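Local coordinates for halorhodopsin (Halobacterium salinarum, PDB 2JAF), which uses light absorbed by its bound retinal to pump chloride across the membrane, into the cell, at residues 123-137 with 182-196. The protein carries 2 engineered substitutions. Sequence-based numbering, arbitrary orientation.
Sequences LGLLADVDLGSLFTV and DWAASASSAGTAEIF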
loop_
_atom_site.group_PDB
_atom_site.type_symbol
_atom_site.label_atom_id
_atom_site.label_comp_id
_atom_site.label_asym_id
_atom_site.label_seq_id
_atom_site.Cartn_x
_atom_site.Cartn_y
_atom_site.Cartn_z
ATOM N N LEU A 123 18.447 3.177 0.568
ATOM C CA LEU A 123 19.365 3.210 1.698
ATOM C C LEU A 123 19.492 1.818 2.321
ATOM O O LEU A 123 20.578 1.405 2.730
ATOM C CB LEU A 123 18.851 4.189 2.755
ATOM C CG LEU A 123 19.812 5.103 3.516
ATOM C CD1 LEU A 123 19.241 5.329 4.899
ATOM C CD2 LEU A 123 21.203 4.505 3.615
ATOM N N GLY A 124 18.371 1.105 2.400
ATOM C CA GLY A 124 18.371 -0.228 2.977
ATOM C C GLY A 124 19.188 -1.225 2.173
ATOM O O GLY A 124 19.916 -2.040 2.742
ATOM N N LEU A 125 19.058 -1.171 0.852
ATOM C CA LEU A 125 19.812 -2.067 -0.016
ATOM C C LEU A 125 21.298 -1.750 0.135
ATOM O O LEU A 125 22.121 -2.645 0.303
ATOM C CB LEU A 125 19.376 -1.886 -1.473
ATOM C CG LEU A 125 17.942 -2.307 -1.810
ATOM C CD1 LEU A 125 17.597 -1.914 -3.235
ATOM C CD2 LEU A 125 17.802 -3.812 -1.621
ATOM N N LEU A 126 21.634 -0.466 0.094
ATOM C CA LEU A 126 23.020 -0.042 0.239
ATOM C C LEU A 126 23.617 -0.584 1.531
ATOM O O LEU A 126 24.747 -1.075 1.548
ATOM C CB LEU A 126 23.106 1.487 0.239
ATOM C CG LEU A 126 24.497 2.100 0.404
ATOM C CD1 LEU A 126 25.386 1.695 -0.763
ATOM C CD2 LEU A 126 24.377 3.612 0.480
ATOM N N ALA A 127 22.848 -0.498 2.613
ATOM C CA ALA A 127 23.299 -0.971 3.915
ATOM C C ALA A 127 23.094 -2.474 4.084
ATOM O O ALA A 127 23.520 -3.054 5.079
ATOM C CB ALA A 127 22.567 -0.219 5.018
ATOM N N ASP A 128 22.437 -3.098 3.111
ATOM C CA ASP A 128 22.183 -4.537 3.150
ATOM C C ASP A 128 21.603 -4.970 4.498
ATOM O O ASP A 128 22.156 -5.834 5.180
ATOM C CB ASP A 128 23.485 -5.296 2.875
ATOM C CG ASP A 128 23.259 -6.777 2.655
ATOM O OD1 ASP A 128 22.408 -7.123 1.808
ATOM O OD2 ASP A 128 23.934 -7.588 3.322
ATOM N N VAL A 129 20.477 -4.366 4.868
ATOM C CA VAL A 129 19.820 -4.664 6.135
ATOM C C VAL A 129 18.911 -5.882 6.033
ATOM O O VAL A 129 18.658 -6.390 4.944
ATOM C CB VAL A 129 18.973 -3.461 6.608
ATOM C CG1 VAL A 129 19.843 -2.214 6.695
ATOM C CG2 VAL A 129 17.813 -3.234 5.651
ATOM N N ASP A 130 18.416 -6.348 7.175
ATOM C CA ASP A 130 17.519 -7.500 7.195
ATOM C C ASP A 130 16.204 -7.125 6.530
ATOM O O ASP A 130 15.716 -6.005 6.692
ATOM C CB ASP A 130 17.250 -7.947 8.633
ATOM C CG ASP A 130 18.483 -8.507 9.313
ATOM O OD1 ASP A 130 19.043 -9.502 8.805
ATOM O OD2 ASP A 130 18.890 -7.953 10.358
ATOM N N LEU A 131 15.632 -8.061 5.781
ATOM C CA LEU A 131 14.367 -7.825 5.098
ATOM C C LEU A 131 13.282 -7.474 6.112
ATOM O O LEU A 131 12.408 -6.650 5.841
ATOM C CB LEU A 131 13.940 -9.068 4.309
ATOM C CG LEU A 131 14.884 -9.628 3.240
ATOM C CD1 LEU A 131 15.313 -8.503 2.306
ATOM C CD2 LEU A 131 16.100 -10.277 3.897
ATOM N N GLY A 132 13.346 -8.108 7.280
ATOM C CA GLY A 132 12.366 -7.856 8.321
ATOM C C GLY A 132 12.433 -6.432 8.834
ATOM O O GLY A 132 11.404 -5.801 9.089
ATOM N N SER A 133 13.652 -5.927 8.995
ATOM C CA SER A 133 13.856 -4.565 9.467
ATOM C C SER A 133 13.333 -3.595 8.409
ATOM O O SER A 133 12.630 -2.637 8.721
ATOM C CB SER A 133 15.345 -4.315 9.720
ATOM O OG SER A 133 15.568 -3.017 10.242
ATOM N N LEU A 134 13.672 -3.857 7.152
ATOM C CA LEU A 134 13.228 -3.002 6.058
ATOM C C LEU A 134 11.707 -2.915 6.061
ATOM O O LEU A 134 11.132 -1.838 5.902
ATOM C CB LEU A 134 13.716 -3.560 4.721
ATOM C CG LEU A 134 13.334 -2.784 3.458
ATOM C CD1 LEU A 134 13.957 -1.395 3.487
ATOM C CD2 LEU A 134 13.804 -3.557 2.237
ATOM N N PHE A 135 11.068 -4.065 6.249
ATOM C CA PHE A 135 9.612 -4.165 6.287
ATOM C C PHE A 135 9.007 -3.262 7.359
ATOM O O PHE A 135 8.085 -2.485 7.101
ATOM C CB PHE A 135 9.199 -5.614 6.582
ATOM C CG PHE A 135 8.703 -6.371 5.381
ATOM C CD1 PHE A 135 7.616 -5.904 4.647
ATOM C CD2 PHE A 135 9.296 -7.575 5.008
ATOM C CE1 PHE A 135 7.123 -6.628 3.559
ATOM C CE2 PHE A 135 8.811 -8.307 3.923
ATOM C CZ PHE A 135 7.722 -7.833 3.198
ATOM N N THR A 136 9.531 -3.383 8.570
ATOM C CA THR A 136 9.041 -2.612 9.701
ATOM C C THR A 136 9.201 -1.118 9.485
ATOM O O THR A 136 8.316 -0.329 9.824
ATOM C CB THR A 136 9.784 -3.004 10.986
ATOM O OG1 THR A 136 9.721 -4.425 11.156
ATOM C CG2 THR A 136 9.147 -2.335 12.188
ATOM N N VAL A 137 10.332 -0.737 8.905
ATOM C CA VAL A 137 10.624 0.667 8.658
ATOM C C VAL A 137 9.708 1.287 7.614
ATOM O O VAL A 137 9.254 2.423 7.774
ATOM C CB VAL A 137 12.108 0.845 8.257
ATOM C CG1 VAL A 137 12.388 2.291 7.882
ATOM C CG2 VAL A 137 12.995 0.423 9.410
ATOM N N ASP A 182 20.295 -0.819 14.188
ATOM C CA ASP A 182 20.604 -1.954 13.319
ATOM C C ASP A 182 20.998 -1.662 11.870
ATOM O O ASP A 182 21.803 -2.394 11.301
ATOM C CB ASP A 182 19.461 -2.975 13.356
ATOM C CG ASP A 182 18.179 -2.439 12.776
ATOM O OD1 ASP A 182 17.758 -1.337 13.179
ATOM O OD2 ASP A 182 17.588 -3.130 11.921
ATOM N N TRP A 183 20.452 -0.610 11.268
ATOM C CA TRP A 183 20.819 -0.287 9.892
ATOM C C TRP A 183 22.279 0.158 9.822
ATOM O O TRP A 183 22.955 -0.059 8.815
ATOM C CB TRP A 183 19.906 0.812 9.331
ATOM C CG TRP A 183 18.575 0.294 8.865
ATOM C CD1 TRP A 183 17.831 -0.695 9.445
ATOM C CD2 TRP A 183 17.810 0.768 7.750
ATOM N NE1 TRP A 183 16.653 -0.863 8.762
ATOM C CE2 TRP A 183 16.612 0.021 7.717
ATOM C CE3 TRP A 183 18.019 1.753 6.777
ATOM C CZ2 TRP A 183 15.626 0.226 6.748
ATOM C CZ3 TRP A 183 17.039 1.958 5.813
ATOM C CH2 TRP A 183 15.857 1.198 5.806
ATOM N N ALA A 184 22.763 0.774 10.897
ATOM C CA ALA A 184 24.147 1.239 10.955
ATOM C C ALA A 184 25.098 0.063 11.149
ATOM O O ALA A 184 26.186 0.031 10.568
ATOM C CB ALA A 184 24.317 2.238 12.088
ATOM N N ALA A 185 24.684 -0.898 11.968
ATOM C CA ALA A 185 25.501 -2.075 12.228
ATOM C C ALA A 185 25.577 -2.927 10.968
ATOM O O ALA A 185 26.588 -3.580 10.706
ATOM C CB ALA A 185 24.910 -2.882 13.377
ATOM N N SER A 186 24.504 -2.916 10.186
ATOM C CA SER A 186 24.465 -3.684 8.953
ATOM C C SER A 186 25.402 -3.077 7.914
ATOM O O SER A 186 26.126 -3.795 7.226
ATOM C CB SER A 186 23.040 -3.737 8.408
ATOM O OG SER A 186 22.187 -4.405 9.324
ATOM N N ALA A 187 25.396 -1.751 7.810
ATOM C CA ALA A 187 26.257 -1.067 6.853
ATOM C C ALA A 187 27.723 -1.366 7.153
ATOM O O ALA A 187 28.538 -1.518 6.240
ATOM C CB ALA A 187 26.005 0.434 6.908
ATOM N N SER A 188 28.050 -1.449 8.438
ATOM C CA SER A 188 29.413 -1.732 8.869
ATOM C C SER A 188 29.832 -3.114 8.389
ATOM O O SER A 188 30.918 -3.285 7.838
ATOM C CB SER A 188 29.509 -1.659 10.394
ATOM O OG SER A 188 30.824 -1.947 10.841
ATOM N N SER A 189 28.966 -4.100 8.594
ATOM C CA SER A 189 29.267 -5.462 8.169
ATOM C C SER A 189 29.223 -5.561 6.646
ATOM O O SER A 189 29.801 -6.473 6.057
ATOM C CB SER A 189 28.263 -6.443 8.781
ATOM O OG SER A 189 26.947 -6.182 8.324
ATOM N N ALA A 190 28.543 -4.609 6.013
ATOM C CA ALA A 190 28.420 -4.595 4.562
ATOM C C ALA A 190 29.535 -3.784 3.907
ATOM O O ALA A 190 29.645 -3.745 2.683
ATOM C CB ALA A 190 27.061 -4.032 4.163
ATOM N N GLY A 191 30.355 -3.139 4.728
ATOM C CA GLY A 191 31.449 -2.337 4.212
ATOM C C GLY A 191 30.999 -1.024 3.598
ATOM O O GLY A 191 31.722 -0.432 2.800
ATOM N N THR A 192 29.804 -0.566 3.965
ATOM C CA THR A 192 29.264 0.686 3.434
ATOM C C THR A 192 28.998 1.722 4.528
ATOM O O THR A 192 28.195 2.644 4.341
ATOM C CB THR A 192 27.944 0.441 2.675
ATOM O OG1 THR A 192 27.039 -0.282 3.517
ATOM C CG2 THR A 192 28.193 -0.345 1.399
ATOM N N ALA A 193 29.678 1.573 5.660
ATOM C CA ALA A 193 29.512 2.477 6.800
ATOM C C ALA A 193 29.810 3.948 6.508
ATOM O O ALA A 193 29.117 4.835 7.011
ATOM C CB ALA A 193 30.372 2.002 7.959
ATOM N N GLU A 194 30.840 4.203 5.707
ATOM C CA GLU A 194 31.237 5.568 5.360
ATOM C C GLU A 194 30.157 6.337 4.601
ATOM O O GLU A 194 29.800 7.455 4.979
ATOM C CB GLU A 194 32.523 5.544 4.526
ATOM C CG GLU A 194 32.372 4.874 3.160
ATOM C CD GLU A 194 31.790 3.468 3.250
ATOM O OE1 GLU A 194 32.474 2.560 3.773
ATOM O OE2 GLU A 194 30.640 3.274 2.800
ATOM N N ILE A 195 29.643 5.748 3.525
ATOM C CA ILE A 195 28.606 6.405 2.737
ATOM C C ILE A 195 27.279 6.429 3.505
ATOM O O ILE A 195 26.516 7.393 3.418
ATOM C CB ILE A 195 28.416 5.705 1.369
ATOM C CG1 ILE A 195 27.313 6.405 0.570
ATOM C CG2 ILE A 195 28.111 4.231 1.572
ATOM C CD1 ILE A 195 27.605 7.876 0.281
ATOM N N PHE A 196 27.013 5.372 4.264
ATOM C CA PHE A 196 25.785 5.308 5.048
ATOM C C PHE A 196 25.752 6.451 6.062
ATOM O O PHE A 196 24.734 7.124 6.214
ATOM C CB PHE A 196 25.688 3.978 5.801
ATOM C CG PHE A 196 24.485 3.881 6.698
ATOM C CD1 PHE A 196 23.219 3.657 6.168
ATOM C CD2 PHE A 196 24.611 4.051 8.073
ATOM C CE1 PHE A 196 22.091 3.604 6.998
ATOM C CE2 PHE A 196 23.491 4.000 8.909
ATOM C CZ PHE A 196 22.232 3.776 8.364
#
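Trp183 pushes its indole as a knob into a hole lined by Leu123, Gly124, Ser133 and Val137, where the turn between helices 106-127 and 131-153 of this bacteriorhodopsin-like bundle meets the short helix 182-190. With chi1 at -80°, its CG stands anti to the carbonyl carbon, and the indole reaches across to the turn at 128-130 and the start of helix 131-153. One methyl of Val129, CG1, sits over the five-membered ring, 3.6 Å from its centroid, a CH-pi contact from a beta-branched bump. Gly124 suits the hollow because it lacks a side chain: its CA lies 4.3 Å from the centroid of the Trp183 six-membered ring, off-centre, a second CH-pi contact, and a CB there would be crowded by Leu134 CD1. Val137 CG2 approaches Trp183 CZ2 at 3.7 Å. At the indole edge, Trp183 NE1 donates to Ser133 OG (2.8 Å) in the ring plane, the bond bent to 141°. The small Ser133 hydroxyl in turn donates to Asp182 OD2, 2.6 Å from OG, which accepts through its syn lone pair. Replacing Trp183 with an alanine would probably open a gap between Val129 and Gly124 on one side and Val137 on the other, and leave Ser133 OG without its N-H donor. Ala127 is small enough for helix 182-190 to come close, its CB 4.0 Å from Ala187 CB. Leu123 uses both branches: CD1 reaches Trp183, while CD2 meets the Phe196 ring at its edge. Leu126 CD2 packs against Ile195. Past the Schellman turn at Gly191, Thr192 OG1 donates to Leu126 O at 3.1 Å, from 40° out of the carbonyl plane.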